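Local coordinates for cytoplasmic export protein 1 (Saccharomyces cerevisiae, PDB 3VWA) that binds tRNA and takes part in its nuclear export, and may collect tRNA from export receptors at the nuclear pore and deliver aminoacylated tRNAs to the translation machinery, at residues Leu194-Met199 with Val210-Ile215; Ile363-Leu368 with Leu401-Cys406; Gly370-Ser375 with Ser379-His384. One frame throughout, in Å; residues are numbered along the deposited sequence.

Contact 1 of 3, residues Leu194-Met199 with Val210-Ile215; sequences LIKSLM and VNVNMI
Ile-195, on helix 186-198, reaches two residues of helix 209-216 through its two branches. Its CG2 methyl is anti to the backbone N and meets CG2 of Val-212 at 3.9 Å, the two side chains slanting past each other. The longer branch runs on extended, and its CD1 comes to 4.2 Å from CD1 of Ile-215, a methyl-to-methyl touch about one turn further along the second helix. Next in sequence, Lys-196 contributes its aliphatic stem alone: CG lies 4.0 Å from CG1 of Val-212, after which the chain bends at chi3 (-79°), with the residue on the solvent side. Val-212 is thus the shared partner, its CG2 serving the isoleucine and its CG1 the lysine. The helix ends at Leu-198, and Met-199, a selenomethionine, follows the helix end; it turns to Val-109 and Ile-113 of helix 106-122. The short segments approach to 10.8 Å between axes at 136°, far enough apart that the contact is made by side chains. Phe-225 of helix 222-231 supplements this modest seam by packing on both Ile-195 and Ile-215. Side chains of the three helices 186-198, 209-216 and 222-231 thus pack together around an aliphatic centre, consistent with the helical C-terminal lobe of a protein-kinase-like fold.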
ATOM      1  N   LEU A 194      15.121  26.635  -2.766  1.00 35.10           N
ATOM      2  CA  LEU A 194      14.313  25.395  -2.727  1.00 33.49           C
ATOM      3  C   LEU A 194      14.739  24.438  -1.645  1.00 28.52           C
ATOM      4  O   LEU A 194      13.908  23.900  -0.913  1.00 30.07           O
ATOM      5  CB  LEU A 194      14.475  24.627  -4.026  1.00 36.48           C
ATOM      6  CG  LEU A 194      13.200  24.108  -4.706  1.00 37.60           C
ATOM      7  CD1 LEU A 194      13.595  22.920  -5.540  1.00 29.39           C
ATOM      8  CD2 LEU A 194      11.998  23.788  -3.815  1.00 37.76           C
ATOM      9  N   ILE A 195      16.042  24.185  -1.572  1.00 29.60           N
ATOM     10  CA  ILE A 195      16.579  23.305  -0.532  1.00 29.85           C
ATOM     11  C   ILE A 195      16.285  23.869   0.849  1.00 31.39           C
ATOM     12  O   ILE A 195      15.899  23.129   1.759  1.00 39.38           O
ATOM     13  CB  ILE A 195      18.085  23.067  -0.711  1.00 29.67           C
ATOM     14  CG1 ILE A 195      18.329  22.110  -1.892  1.00 26.12           C
ATOM     15  CG2 ILE A 195      18.683  22.526   0.585  1.00 28.51           C
ATOM     16  CD1 ILE A 195      19.785  21.981  -2.332  1.00 26.42           C
ATOM     17  N   LYS A 196      16.409  25.178   1.007  1.00 32.18           N
ATOM     18  CA  LYS A 196      16.079  25.782   2.307  1.00 34.81           C
ATOM     19  C   LYS A 196      14.609  25.617   2.599  1.00 36.34           C
ATOM     20  O   LYS A 196      14.252  25.398   3.759  1.00 36.11           O
ATOM     21  CB  LYS A 196      16.489  27.256   2.363  1.00 32.69           C
ATOM     22  CG  LYS A 196      18.006  27.396   2.568  1.00 36.48           C
ATOM     23  CD  LYS A 196      18.430  28.802   2.920  1.00 34.95           C
ATOM     24  CE  LYS A 196      18.467  29.666   1.684  1.00 39.28           C
ATOM     25  NZ  LYS A 196      18.836  31.080   1.955  1.00 39.48           N
ATOM     26  N   SER A 197      13.761  25.689   1.563  1.00 33.87           N
ATOM     27  CA  SER A 197      12.318  25.509   1.785  1.00 36.31           C
ATOM     28  C   SER A 197      11.983  24.048   2.112  1.00 37.05           C
ATOM     29  O   SER A 197      11.040  23.787   2.842  1.00 36.46           O
ATOM     30  CB  SER A 197      11.470  25.966   0.589  1.00 34.87           C
ATOM     31  OG  SER A 197      11.982  27.147   0.008  1.00 43.17           O
ATOM     32  N   LEU A 198      12.754  23.111   1.560  1.00 36.10           N
ATOM     33  CA  LEU A 198      12.559  21.685   1.825  1.00 33.95           C
ATOM     34  C   LEU A 198      12.961  21.291   3.233  1.00 39.33           C
ATOM     35  O   LEU A 198      12.322  20.426   3.835  1.00 32.95           O
ATOM     36  CB  LEU A 198      13.360  20.838   0.820  1.00 34.14           C
ATOM     37  CG  LEU A 198      12.675  20.778  -0.563  1.00 36.38           C
ATOM     38  CD1 LEU A 198      13.578  20.367  -1.715  1.00 31.61           C
ATOM     39  CD2 LEU A 198      11.443  19.873  -0.512  1.00 39.16           C
HETATM   40  N   MSE A 199      14.010  21.939   3.757  1.00 41.92           N
HETATM   41  CA  MSE A 199      14.683  21.504   4.975  1.00 45.34           C
HETATM   42  C   MSE A 199      14.864  22.713   5.852  1.00 58.73           C
HETATM   43  O   MSE A 199      15.723  23.549   5.553  1.00 58.32           O
HETATM   44  CB  MSE A 199      16.087  21.069   4.545  1.00 47.45           C
HETATM   45  CG  MSE A 199      16.572  19.709   5.022  1.00 42.39           C
HETATM   46 SE   MSE A 199      17.848  18.943   3.691  1.00 61.45          SE
HETATM   47  CE  MSE A 199      17.382  17.092   4.112  1.00 50.30           C
ATOM     48  N   VAL A 210      27.309  24.930   4.621  1.00 44.01           N
ATOM     49  CA  VAL A 210      28.100  25.930   3.931  1.00 44.83           C
ATOM     50  C   VAL A 210      27.823  25.809   2.456  1.00 44.80           C
ATOM     51  O   VAL A 210      27.668  26.825   1.754  1.00 48.42           O
ATOM     52  CB  VAL A 210      29.602  25.798   4.214  1.00 43.57           C
ATOM     53  CG1 VAL A 210      30.397  26.548   3.155  1.00 46.67           C
ATOM     54  CG2 VAL A 210      29.918  26.309   5.620  1.00 46.56           C
ATOM     55  N   ASN A 211      27.789  24.573   1.980  1.00 43.10           N
ATOM     56  CA  ASN A 211      27.527  24.331   0.575  1.00 41.64           C
ATOM     57  C   ASN A 211      26.232  25.006   0.122  1.00 41.48           C
ATOM     58  O   ASN A 211      26.224  25.735  -0.870  1.00 45.57           O
ATOM     59  CB  ASN A 211      27.563  22.831   0.278  1.00 44.60           C
ATOM     60  CG  ASN A 211      28.971  22.257   0.416  1.00 48.39           C
ATOM     61  OD1 ASN A 211      29.929  22.867  -0.038  1.00 51.75           O
ATOM     62  ND2 ASN A 211      29.102  21.090   1.050  1.00 48.38           N
ATOM     63  N   VAL A 212      25.157  24.823   0.881  1.00 39.21           N
ATOM     64  CA  VAL A 212      23.865  25.422   0.540  1.00 40.82           C
ATOM     65  C   VAL A 212      23.920  26.954   0.520  1.00 46.27           C
ATOM     66  O   VAL A 212      23.253  27.605  -0.316  1.00 41.31           O
ATOM     67  CB  VAL A 212      22.761  24.910   1.492  1.00 41.21           C
ATOM     68  CG1 VAL A 212      21.496  25.757   1.416  1.00 38.50           C
ATOM     69  CG2 VAL A 212      22.444  23.447   1.190  1.00 38.69           C
ATOM     70  N   ASN A 213      24.706  27.529   1.443  1.00 45.97           N
ATOM     71  CA  ASN A 213      24.868  28.978   1.507  1.00 44.34           C
ATOM     72  C   ASN A 213      25.558  29.511   0.289  1.00 42.17           C
ATOM     73  O   ASN A 213      25.193  30.551  -0.233  1.00 43.89           O
ATOM     74  CB  ASN A 213      25.667  29.386   2.725  1.00 43.67           C
ATOM     75  CG  ASN A 213      24.816  29.476   3.929  1.00 42.71           C
ATOM     76  OD1 ASN A 213      23.599  29.575   3.825  1.00 45.20           O
ATOM     77  ND2 ASN A 213      25.436  29.439   5.094  1.00 48.36           N
HETATM   78  N   MSE A 214      26.559  28.776  -0.157  1.00 46.44           N
HETATM   79  CA  MSE A 214      27.305  29.120  -1.344  1.00 44.41           C
HETATM   80  C   MSE A 214      26.382  29.235  -2.537  1.00 48.42           C
HETATM   81  O   MSE A 214      26.383  30.265  -3.218  1.00 47.21           O
HETATM   82  CB  MSE A 214      28.344  28.035  -1.521  1.00 42.10           C
HETATM   83  CG  MSE A 214      29.409  28.129  -0.423  1.00 52.92           C
HETATM   84 SE   MSE A 214      30.940  27.042  -1.037  1.00 62.21          SE
HETATM   85  CE  MSE A 214      32.416  27.772   0.081  1.00 57.31           C
ATOM     86  N   ILE A 215      25.573  28.207  -2.795  1.00 46.42           N
ATOM     87  CA  ILE A 215      24.685  28.250  -3.958  1.00 47.05           C
ATOM     88  C   ILE A 215      23.599  29.299  -3.735  1.00 40.33           C
ATOM     89  O   ILE A 215      23.117  29.908  -4.683  1.00 39.52           O
ATOM     90  CB  ILE A 215      24.029  26.883  -4.322  1.00 48.19           C
ATOM     91  CG1 ILE A 215      23.176  26.307  -3.186  1.00 46.87           C
ATOM     92  CG2 ILE A 215      25.056  25.871  -4.747  1.00 47.81           C
ATOM     93  CD1 ILE A 215      22.369  25.092  -3.611  1.00 43.79           C
TER

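Contact 2 of 3, residues Ile363-Leu368 with Leu401-Cys406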
ATOM      1  N   ILE A 363      -1.832 -15.289   8.981  1.00 28.09           N
ATOM      2  CA  ILE A 363      -1.737 -13.968   9.638  1.00 30.58           C
ATOM      3  C   ILE A 363      -2.321 -12.805   8.856  1.00 30.76           C
ATOM      4  O   ILE A 363      -2.908 -11.931   9.471  1.00 28.74           O
ATOM      5  CB  ILE A 363      -0.283 -13.610  10.065  1.00 29.58           C
ATOM      6  CG1 ILE A 363       0.135 -14.493  11.229  1.00 29.90           C
ATOM      7  CG2 ILE A 363      -0.141 -12.167  10.499  1.00 29.20           C
ATOM      8  CD1 ILE A 363       1.600 -14.884  11.239  1.00 31.88           C
ATOM      9  N   TYR A 364      -2.162 -12.784   7.522  1.00 30.69           N
ATOM     10  CA  TYR A 364      -2.645 -11.662   6.737  1.00 28.36           C
ATOM     11  C   TYR A 364      -4.012 -11.907   6.037  1.00 27.93           C
ATOM     12  O   TYR A 364      -4.459 -11.019   5.352  1.00 31.28           O
ATOM     13  CB  TYR A 364      -1.602 -11.212   5.702  1.00 30.01           C
ATOM     14  CG  TYR A 364      -0.513 -10.291   6.274  1.00 31.57           C
ATOM     15  CD1 TYR A 364      -0.645  -8.894   6.262  1.00 27.09           C
ATOM     16  CD2 TYR A 364       0.637 -10.839   6.815  1.00 30.70           C
ATOM     17  CE1 TYR A 364       0.342  -8.060   6.819  1.00 27.18           C
ATOM     18  CE2 TYR A 364       1.653 -10.039   7.327  1.00 31.75           C
ATOM     19  CZ  TYR A 364       1.506  -8.659   7.340  1.00 31.63           C
ATOM     20  OH  TYR A 364       2.539  -7.946   7.911  1.00 31.28           O
ATOM     21  N   LEU A 365      -4.649 -13.084   6.200  1.00 25.89           N
ATOM     22  CA  LEU A 365      -5.860 -13.448   5.433  1.00 28.50           C
ATOM     23  C   LEU A 365      -7.021 -12.491   5.628  1.00 27.30           C
ATOM     24  O   LEU A 365      -7.603 -12.062   4.654  1.00 30.72           O
ATOM     25  CB  LEU A 365      -6.353 -14.885   5.733  1.00 31.32           C
ATOM     26  CG  LEU A 365      -6.494 -15.867   4.555  1.00 31.94           C
ATOM     27  CD1 LEU A 365      -7.191 -17.132   5.002  1.00 33.42           C
ATOM     28  CD2 LEU A 365      -7.113 -15.330   3.247  1.00 28.83           C
ATOM     29  N   PRO A 366      -7.362 -12.159   6.898  1.00 29.62           N
ATOM     30  CA  PRO A 366      -8.437 -11.165   7.151  1.00 32.22           C
ATOM     31  C   PRO A 366      -8.169  -9.853   6.429  1.00 29.58           C
ATOM     32  O   PRO A 366      -9.044  -9.305   5.832  1.00 37.02           O
ATOM     33  CB  PRO A 366      -8.425 -10.987   8.699  1.00 33.83           C
ATOM     34  CG  PRO A 366      -7.593 -12.127   9.236  1.00 28.73           C
ATOM     35  CD  PRO A 366      -6.659 -12.538   8.141  1.00 27.00           C
ATOM     36  N   LYS A 367      -6.932  -9.408   6.401  1.00 31.61           N
ATOM     37  CA  LYS A 367      -6.588  -8.238   5.614  1.00 30.93           C
ATOM     38  C   LYS A 367      -6.545  -8.499   4.129  1.00 30.94           C
ATOM     39  O   LYS A 367      -6.533  -7.558   3.396  1.00 29.11           O
ATOM     40  CB  LYS A 367      -5.215  -7.692   6.042  1.00 36.71           C
ATOM     41  CG  LYS A 367      -5.127  -7.284   7.485  1.00 39.97           C
ATOM     42  CD  LYS A 367      -4.424  -5.954   7.579  1.00 48.48           C
ATOM     43  CE  LYS A 367      -4.275  -5.540   9.031  1.00 47.48           C
ATOM     44  NZ  LYS A 367      -2.987  -6.103   9.525  1.00 53.96           N
ATOM     45  N   LEU A 368      -6.449  -9.755   3.661  1.00 31.54           N
ATOM     46  CA  LEU A 368      -6.421  -9.962   2.210  1.00 31.81           C
ATOM     47  C   LEU A 368      -7.824  -9.967   1.597  1.00 34.15           C
ATOM     48  O   LEU A 368      -7.985  -9.930   0.392  1.00 30.77           O
ATOM     49  CB  LEU A 368      -5.635 -11.219   1.835  1.00 33.19           C
ATOM     50  CG  LEU A 368      -4.120 -11.214   2.154  1.00 33.30           C
ATOM     51  CD1 LEU A 368      -3.556 -12.619   2.259  1.00 31.45           C
ATOM     52  CD2 LEU A 368      -3.361 -10.376   1.122  1.00 30.82           C
ATOM     53  N   LEU A 401      -7.487 -23.692  11.923  1.00 30.57           N
ATOM     54  CA  LEU A 401      -8.726 -23.779  12.645  1.00 30.42           C
ATOM     55  C   LEU A 401      -9.189 -22.443  13.191  1.00 28.87           C
ATOM     56  O   LEU A 401     -10.317 -22.023  12.921  1.00 29.09           O
ATOM     57  CB  LEU A 401      -8.652 -24.851  13.719  1.00 28.48           C
ATOM     58  CG  LEU A 401      -9.835 -24.962  14.697  1.00 29.87           C
ATOM     59  CD1 LEU A 401     -11.183 -25.268  14.009  1.00 28.04           C
ATOM     60  CD2 LEU A 401      -9.442 -26.062  15.665  1.00 27.86           C
ATOM     61  N   LYS A 402      -8.313 -21.755  13.888  1.00 28.94           N
ATOM     62  CA  LYS A 402      -8.645 -20.464  14.511  1.00 29.34           C
ATOM     63  C   LYS A 402      -8.899 -19.336  13.497  1.00 30.63           C
ATOM     64  O   LYS A 402      -9.252 -18.201  13.858  1.00 28.99           O
ATOM     65  CB  LYS A 402      -7.460 -19.988  15.339  1.00 30.89           C
ATOM     66  CG  LYS A 402      -7.135 -20.781  16.584  1.00 37.91           C
ATOM     67  CD  LYS A 402      -6.240 -19.913  17.459  1.00 38.19           C
ATOM     68  CE  LYS A 402      -5.797 -20.652  18.721  1.00 42.78           C
ATOM     69  NZ  LYS A 402      -5.145 -19.730  19.703  1.00 41.38           N
ATOM     70  N   THR A 403      -8.618 -19.597  12.236  1.00 26.59           N
ATOM     71  CA  THR A 403      -8.744 -18.558  11.229  1.00 23.64           C
ATOM     72  C   THR A 403     -10.079 -18.705  10.490  1.00 23.58           C
ATOM     73  O   THR A 403     -10.445 -17.837   9.749  1.00 23.94           O
ATOM     74  CB  THR A 403      -7.523 -18.652  10.259  1.00 23.06           C
ATOM     75  OG1 THR A 403      -6.347 -18.368  11.021  1.00 26.70           O
ATOM     76  CG2 THR A 403      -7.584 -17.672   9.120  1.00 23.30           C
ATOM     77  N   ILE A 404     -10.779 -19.822  10.675  1.00 22.65           N
ATOM     78  CA  ILE A 404     -11.983 -20.133   9.918  1.00 25.66           C
ATOM     79  C   ILE A 404     -13.054 -19.054  10.061  1.00 26.19           C
ATOM     80  O   ILE A 404     -13.685 -18.676   9.069  1.00 26.32           O
ATOM     81  CB  ILE A 404     -12.559 -21.523  10.343  1.00 24.10           C
ATOM     82  CG1 ILE A 404     -11.774 -22.656   9.671  1.00 26.85           C
ATOM     83  CG2 ILE A 404     -14.020 -21.657   9.942  1.00 24.06           C
ATOM     84  CD1 ILE A 404     -12.051 -24.041  10.255  1.00 25.35           C
ATOM     85  N   PRO A 405     -13.270 -18.557  11.289  1.00 25.25           N
ATOM     86  CA  PRO A 405     -14.279 -17.531  11.437  1.00 26.68           C
ATOM     87  C   PRO A 405     -14.056 -16.268  10.595  1.00 30.26           C
ATOM     88  O   PRO A 405     -15.008 -15.587  10.251  1.00 31.45           O
ATOM     89  CB  PRO A 405     -14.186 -17.173  12.913  1.00 24.24           C
ATOM     90  CG  PRO A 405     -13.824 -18.486  13.530  1.00 26.29           C
ATOM     91  CD  PRO A 405     -12.742 -18.991  12.598  1.00 23.71           C
ATOM     92  N   CYS A 406     -12.819 -15.921  10.300  1.00 32.75           N
ATOM     93  CA  CYS A 406     -12.546 -14.675   9.550  1.00 33.19           C
ATOM     94  C   CYS A 406     -12.828 -14.847   8.052  1.00 32.47           C
ATOM     95  O   CYS A 406     -13.026 -13.890   7.320  1.00 37.55           O
ATOM     96  CB  CYS A 406     -11.071 -14.296   9.706  1.00 36.56           C
ATOM     97  SG  CYS A 406     -10.367 -14.416  11.366  1.00 47.94           S
TER
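Thr-403 of helix 394-407 touches Leu-365 of helix 355-368 with its methyl group: CG2 lies 4.2 Å from CD1 of the leucine, and the two side chains cross at about a right angle. The division of labour on this threonine follows from its rotation. CG2 stands anti to the backbone N and is the atom that meets Leu-365, while OG1 sits beside that N and bonds back to the carbonyl of Gln-399 one turn earlier. Pro-405 comes next and kinks its helix, as Pro-366 kinks the other, since each lacks the N-H that would join the preceding turn; the backbone tightens there, and Cys-406 N bonds to Thr-403 O at 3.1 Å. Cys-406 itself comes up against the ring of Pro-366, whose CG is 4.1 Å from the cysteine CB and 4.2 Å from its SG. The backbones are closest here, 5.9 Å between the CA atoms of Pro-366 and Cys-406. Helix 374-387, which lies between the two in sequence, adjoins both, with Phe-385 against Leu-365 and Thr-403. Helices 321-335 and 433-446 cover the outer flanks, Leu-329 meeting Tyr-364 and Ile-442 meeting Leu-401, which places the contact between successive layers of the helical solenoid.

Contact 3 of 3, residues Gly370-Ser375 with Ser379-His384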
ATOM      1  N   GLY A 370     -10.806  -8.237   0.370  1.00 35.45           N
ATOM      2  CA  GLY A 370     -10.878  -6.888  -0.137  1.00 34.77           C
ATOM      3  C   GLY A 370      -9.965  -6.770  -1.347  1.00 36.12           C
ATOM      4  O   GLY A 370     -10.412  -6.814  -2.487  1.00 40.77           O
ATOM      5  N   PRO A 371      -8.663  -6.603  -1.104  1.00 33.90           N
ATOM      6  CA  PRO A 371      -7.712  -6.681  -2.182  1.00 35.69           C
ATOM      7  C   PRO A 371      -8.098  -7.825  -3.092  1.00 36.44           C
ATOM      8  O   PRO A 371      -7.965  -7.734  -4.322  1.00 37.79           O
ATOM      9  CB  PRO A 371      -6.395  -7.050  -1.483  1.00 34.33           C
ATOM     10  CG  PRO A 371      -6.599  -6.798  -0.042  1.00 35.46           C
ATOM     11  CD  PRO A 371      -8.029  -6.412   0.215  1.00 35.53           C
ATOM     12  N   LEU A 372      -8.517  -8.923  -2.469  1.00 34.62           N
ATOM     13  CA  LEU A 372      -9.046 -10.062  -3.171  1.00 33.84           C
ATOM     14  C   LEU A 372     -10.550 -10.113  -2.883  1.00 32.49           C
ATOM     15  O   LEU A 372     -10.973  -9.935  -1.741  1.00 29.72           O
ATOM     16  CB  LEU A 372      -8.332 -11.336  -2.707  1.00 36.10           C
ATOM     17  CG  LEU A 372      -7.007 -11.743  -3.416  1.00 39.76           C
ATOM     18  CD1 LEU A 372      -5.756 -10.980  -2.972  1.00 31.56           C
ATOM     19  CD2 LEU A 372      -6.771 -13.235  -3.218  1.00 39.90           C
ATOM     20  N   SER A 373     -11.344 -10.393  -3.904  1.00 31.13           N
ATOM     21  CA  SER A 373     -12.799 -10.436  -3.752  1.00 35.68           C
ATOM     22  C   SER A 373     -13.201 -11.733  -3.034  1.00 35.04           C
ATOM     23  O   SER A 373     -12.473 -12.719  -3.091  1.00 36.25           O
ATOM     24  CB  SER A 373     -13.464 -10.422  -5.120  1.00 35.00           C
ATOM     25  OG  SER A 373     -13.349 -11.699  -5.727  1.00 40.64           O
ATOM     26  N   LYS A 374     -14.375 -11.718  -2.404  1.00 35.56           N
ATOM     27  CA  LYS A 374     -15.025 -12.909  -1.833  1.00 34.17           C
ATOM     28  C   LYS A 374     -15.110 -14.109  -2.781  1.00 35.36           C
ATOM     29  O   LYS A 374     -14.782 -15.253  -2.397  1.00 34.56           O
ATOM     30  CB  LYS A 374     -16.395 -12.515  -1.233  1.00 39.70           C
ATOM     31  CG  LYS A 374     -16.233 -11.411  -0.168  1.00 45.26           C
ATOM     32  CD  LYS A 374     -17.504 -11.063   0.606  1.00 47.41           C
ATOM     33  CE  LYS A 374     -17.177 -10.394   1.948  1.00 50.93           C
ATOM     34  NZ  LYS A 374     -18.363 -10.138   2.825  1.00 48.78           N
ATOM     35  N   SER A 375     -15.477 -13.856  -4.027  1.00 36.12           N
ATOM     36  CA  SER A 375     -15.506 -14.917  -5.026  1.00 41.57           C
ATOM     37  C   SER A 375     -14.115 -15.482  -5.276  1.00 41.50           C
ATOM     38  O   SER A 375     -13.940 -16.696  -5.429  1.00 37.28           O
ATOM     39  CB  SER A 375     -16.189 -14.442  -6.333  1.00 46.37           C
ATOM     40  OG  SER A 375     -15.242 -14.108  -7.356  1.00 52.24           O
ATOM     41  N   SER A 379     -13.162 -19.099  -4.276  1.00 36.34           N
ATOM     42  CA  SER A 379     -12.882 -19.844  -5.481  1.00 41.36           C
ATOM     43  C   SER A 379     -11.442 -20.323  -5.550  1.00 43.26           C
ATOM     44  O   SER A 379     -11.198 -21.483  -5.849  1.00 39.72           O
ATOM     45  CB  SER A 379     -13.215 -18.984  -6.701  1.00 44.85           C
ATOM     46  OG  SER A 379     -12.774 -19.615  -7.865  1.00 55.86           O
ATOM     47  N   ARG A 380     -10.494 -19.440  -5.235  1.00 39.53           N
ATOM     48  CA  ARG A 380      -9.092 -19.759  -5.438  1.00 38.73           C
ATOM     49  C   ARG A 380      -8.289 -19.960  -4.139  1.00 36.27           C
ATOM     50  O   ARG A 380      -7.233 -20.565  -4.180  1.00 34.71           O
ATOM     51  CB  ARG A 380      -8.426 -18.651  -6.277  1.00 39.10           C
ATOM     52  CG  ARG A 380      -9.295 -18.064  -7.384  1.00 37.03           C
ATOM     53  CD  ARG A 380      -8.585 -16.923  -8.135  1.00 41.43           C
ATOM     54  NE  ARG A 380      -7.357 -17.392  -8.814  1.00 40.58           N
ATOM     55  CZ  ARG A 380      -6.343 -16.629  -9.234  1.00 42.20           C
ATOM     56  NH1 ARG A 380      -6.361 -15.291  -9.097  1.00 38.84           N
ATOM     57  NH2 ARG A 380      -5.286 -17.221  -9.791  1.00 37.08           N
ATOM     58  N   ILE A 381      -8.777 -19.454  -3.003  1.00 34.38           N
ATOM     59  CA  ILE A 381      -7.981 -19.441  -1.777  1.00 32.59           C
ATOM     60  C   ILE A 381      -8.408 -20.509  -0.787  1.00 33.69           C
ATOM     61  O   ILE A 381      -7.561 -21.242  -0.284  1.00 32.06           O
ATOM     62  CB  ILE A 381      -7.967 -18.060  -1.100  1.00 33.14           C
ATOM     63  CG1 ILE A 381      -7.480 -16.987  -2.094  1.00 30.34           C
ATOM     64  CG2 ILE A 381      -7.166 -18.086   0.222  1.00 33.41           C
ATOM     65  CD1 ILE A 381      -6.072 -17.177  -2.603  1.00 30.04           C
ATOM     66  N   TYR A 382      -9.718 -20.612  -0.536  1.00 29.42           N
ATOM     67  CA  TYR A 382     -10.236 -21.500   0.482  1.00 28.42           C
ATOM     68  C   TYR A 382      -9.830 -22.955   0.295  1.00 30.86           C
ATOM     69  O   TYR A 382      -9.407 -23.590   1.248  1.00 30.43           O
ATOM     70  CB  TYR A 382     -11.778 -21.411   0.542  1.00 26.35           C
ATOM     71  CG  TYR A 382     -12.396 -22.294   1.593  1.00 27.29           C
ATOM     72  CD1 TYR A 382     -12.257 -21.957   2.925  1.00 29.25           C
ATOM     73  CD2 TYR A 382     -13.101 -23.468   1.273  1.00 27.99           C
ATOM     74  CE1 TYR A 382     -12.788 -22.723   3.924  1.00 26.72           C
ATOM     75  CE2 TYR A 382     -13.653 -24.251   2.292  1.00 29.09           C
ATOM     76  CZ  TYR A 382     -13.485 -23.833   3.628  1.00 29.78           C
ATOM     77  OH  TYR A 382     -13.971 -24.474   4.747  1.00 30.75           O
ATOM     78  N   PRO A 383      -9.974 -23.504  -0.927  1.00 32.72           N
ATOM     79  CA  PRO A 383      -9.694 -24.925  -1.079  1.00 33.74           C
ATOM     80  C   PRO A 383      -8.271 -25.282  -0.632  1.00 33.81           C
ATOM     81  O   PRO A 383      -8.046 -26.394  -0.197  1.00 36.09           O
ATOM     82  CB  PRO A 383      -9.870 -25.150  -2.596  1.00 36.62           C
ATOM     83  CG  PRO A 383     -10.857 -24.086  -2.984  1.00 37.14           C
ATOM     84  CD  PRO A 383     -10.382 -22.898  -2.199  1.00 30.88           C
ATOM     85  N   HIS A 384      -7.320 -24.366  -0.725  1.00 33.04           N
ATOM     86  CA  HIS A 384      -5.950 -24.669  -0.225  1.00 33.95           C
ATOM     87  C   HIS A 384      -5.865 -24.308   1.211  1.00 29.05           C
ATOM     88  O   HIS A 384      -5.254 -25.008   2.045  1.00 27.81           O
ATOM     89  CB  HIS A 384      -4.908 -23.879  -1.032  1.00 39.37           C
ATOM     90  CG  HIS A 384      -4.991 -24.127  -2.517  1.00 44.20           C
ATOM     91  ND1 HIS A 384      -5.340 -23.170  -3.404  1.00 48.11           N
ATOM     92  CD2 HIS A 384      -4.779 -25.285  -3.252  1.00 46.66           C
ATOM     93  CE1 HIS A 384      -5.336 -23.689  -4.639  1.00 49.64           C
ATOM     94  NE2 HIS A 384      -4.995 -24.982  -4.548  1.00 48.90           N
TER
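None of the flat groups near the meeting of Leu-372 with Ile-381 stacks across the contact. The guanidinium of Arg-380 gives NH1 to a salt bridge with Asp-344, the ring of Tyr-382 packs among Leu-411, Gln-415 and Leu-420, and the side chain of His-384 touches Arg-358 and Lys-351 besides bonding weakly within its own segment. The setting is the start of an alpha-solenoid helix, 374-387, which leads into the first HEAT repeat, with the loop before it folded back alongside. Ser-373 is the N-cap: its OG accepts the backbone N-H of Glu-376, and OG of Ser-375 makes a weak bond of 3.5 Å to the same oxygen. Leu-372, just before the cap, drops its side chain onto the helix. Its CD2 sits 4.0 Å from CG1 and 4.1 Å from CD1 of Ile-381, and the two side chains cross nearly at right angles, an apolar contact between the lead-in loop and the helix. The CD1 end of Ile-381 is folded, chi2 -62°, which brings both CG1 and the terminal CD1 within touch of that single methyl. Between the cap and this contact, the bond from Ser-379 N to Ser-375 O is doubtful, because that oxygen is crowded in the model. A wider pi-type turn then spans 379-381, and Pro-383 interrupts the backbone pattern. Just beyond it, His-384 ND1 makes a weak, bent bond of 3.3 Å (132°) to the carbonyl O of Arg-380.

Contact 1 lies in the N-terminal part, consistent with a kinase-like domain, whereas contacts 2 and 3 lie in the helical repeat region about 50 Å away between centres, on the opposite side of the chain's centre. Contact 1 is largely buried and aliphatic throughout, including the stem of one exposed lysine. The other two are half core, half surface: each has a buried pair, Leu-365 with Thr-403 or Leu-372 with Ile-381, beside an exposed one, proline with cysteine in contact 2 and two serines in contact 3. Contact 3 is nested in the loop that contact 2 closes, and Leu-365 CD2 lies 4.1 Å from Ile-381 CG2. Contact 2 joins separate helices; contact 3 fastens one helix to its lead-in.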